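Local atomic coordinates of putative acetyl transferase (Pyrococcus furiosus, PDB entry 1VKC), a protein that is probably a GNAT-family acyltransferase, most likely moving an acetyl group from acetyl-CoA to an unspecified acceptor. Residues A[101-105]-A[106-110]. Sequence-based numbering, arbitrary orientation.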
loop_
_atom_site.group_PDB
_atom_site.type_symbol
_atom_site.label_atom_id
_atom_site.label_comp_id
_atom_site.label_asym_id
_atom_site.label_seq_id
_atom_site.Cartn_x
_atom_site.Cartn_y
_atom_site.Cartn_z
ATOM N N LYS A 101 -6.771 5.311 7.761
ATOM C CA LYS A 101 -6.933 6.692 7.294
ATOM C C LYS A 101 -8.326 7.268 7.540
ATOM O O LYS A 101 -8.464 8.413 7.932
ATOM C CB LYS A 101 -6.544 6.807 5.817
ATOM C CG LYS A 101 -7.260 5.834 4.872
ATOM C CD LYS A 101 -6.762 6.000 3.436
ATOM C CE LYS A 101 -7.113 4.806 2.578
ATOM N NZ LYS A 101 -6.672 5.010 1.163
ATOM N N TRP A 102 -9.359 6.464 7.349
ATOM C CA TRP A 102 -10.734 6.964 7.527
ATOM C C TRP A 102 -11.205 6.999 8.988
ATOM O O TRP A 102 -12.284 7.522 9.271
ATOM C CB TRP A 102 -11.727 6.183 6.661
ATOM C CG TRP A 102 -11.534 4.735 6.693
ATOM C CD1 TRP A 102 -10.737 4.008 5.874
ATOM C CD2 TRP A 102 -12.153 3.811 7.584
ATOM N NE1 TRP A 102 -10.815 2.679 6.201
ATOM C CE2 TRP A 102 -11.683 2.529 7.249
ATOM C CE3 TRP A 102 -13.061 3.934 8.644
ATOM C CZ2 TRP A 102 -12.088 1.376 7.928
ATOM C CZ3 TRP A 102 -13.466 2.784 9.317
ATOM C CH2 TRP A 102 -12.980 1.526 8.955
ATOM N N ALA A 103 -10.408 6.466 9.915
ATOM C CA ALA A 103 -10.767 6.500 11.346
ATOM C C ALA A 103 -9.923 7.528 12.126
ATOM O O ALA A 103 -9.999 7.610 13.353
ATOM C CB ALA A 103 -10.613 5.118 11.948
ATOM N N ARG A 104 -9.131 8.312 11.410
ATOM C CA ARG A 104 -8.295 9.337 12.039
ATOM C C ARG A 104 -9.164 10.518 12.489
ATOM O O ARG A 104 -10.178 10.820 11.866
ATOM C CB ARG A 104 -7.153 9.757 11.096
ATOM C CG ARG A 104 -6.016 8.698 11.024
ATOM C CD ARG A 104 -5.070 8.837 9.838
ATOM N NE ARG A 104 -4.221 7.644 9.655
ATOM C CZ ARG A 104 -3.668 7.259 8.489
ATOM N NH1 ARG A 104 -2.922 6.153 8.437
ATOM N NH2 ARG A 104 -3.854 7.965 7.369
ATOM N N GLY A 105 -8.800 11.139 13.614
ATOM C CA GLY A 105 -9.548 12.286 14.148
ATOM C C GLY A 105 -10.670 11.927 15.112
ATOM O O GLY A 105 -11.560 12.756 15.374
ATOM N N LEU A 106 -10.636 10.698 15.637
ATOM C CA LEU A 106 -11.578 10.244 16.672
ATOM C C LEU A 106 -10.869 9.946 18.013
ATOM O O LEU A 106 -11.457 9.337 18.920
ATOM C CB LEU A 106 -12.330 9.003 16.188
ATOM C CG LEU A 106 -13.520 9.250 15.245
ATOM C CD1 LEU A 106 -13.069 9.628 13.837
ATOM C CD2 LEU A 106 -14.401 8.018 15.211
ATOM N N GLY A 107 -9.611 10.373 18.132
ATOM C CA GLY A 107 -8.799 10.117 19.326
ATOM C C GLY A 107 -8.399 8.670 19.539
ATOM O O GLY A 107 -8.052 8.287 20.653
ATOM N N ILE A 108 -8.461 7.854 18.483
ATOM C CA ILE A 108 -8.186 6.411 18.608
ATOM C C ILE A 108 -6.706 6.179 18.886
ATOM O O ILE A 108 -6.360 5.377 19.753
ATOM C CB ILE A 108 -8.603 5.655 17.359
ATOM C CG1 ILE A 108 -10.121 5.665 17.200
ATOM C CG2 ILE A 108 -8.136 4.181 17.422
ATOM C CD1 ILE A 108 -10.553 5.219 15.824
ATOM N N GLY A 109 -5.845 6.887 18.153
ATOM C CA GLY A 109 -4.388 6.839 18.369
ATOM C C GLY A 109 -4.034 7.256 19.786
ATOM O O GLY A 109 -3.231 6.593 20.490
ATOM N N SER A 110 -4.669 8.318 20.230
ATOM C CA SER A 110 -4.479 8.811 21.584
ATOM C C SER A 110 -4.882 7.761 22.614
ATOM O O SER A 110 -4.142 7.513 23.560
ATOM C CB SER A 110 -5.239 10.129 21.775
ATOM O OG SER A 110 -4.753 10.800 22.892
HETATM O O HOH W 1 -8.720 8.629 15.550
#
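Between A103 and I108 the backbone turns around one water molecule, passing through two glycines of positive phi (G105, 90°; G107, 69°) before helix 108-122 begins with G107 at its N-cap. The water gives a hydrogen to A103 O (2.7 Å) and accepts from two amides, L106 N at 2.8 Å and I108 N at 3.0 Å, so that carbonyl and amides are joined through solvent. Beside this water-mediated link, I108 supplies the apolar contact. Its CG1 stands beside the backbone N and the chain then extends (chi2 166°), carrying CD1 to 3.9 Å from A103 CB and 3.5 Å from A103 O. L106 CD1 approaches the same carbonyl, A103 O, at 3.7 Å. The sequence from R104 to G109 fits the R-x-x-G-x-G signature of GNAT motif A, the strand-loop-helix segment whose backbone amides bind the CoA pyrophosphate in relatives; by its sequence and its place between strand 90-99 and helix 108-122 the loop probably has the same role here. R104 turns back toward the preceding strand, its NE making a weak hydrogen bond to V99 O. On the buried side, A103 and I108 both pack on L74 of strand 73-83, which joins the loop and the first helical turn to the central sheet.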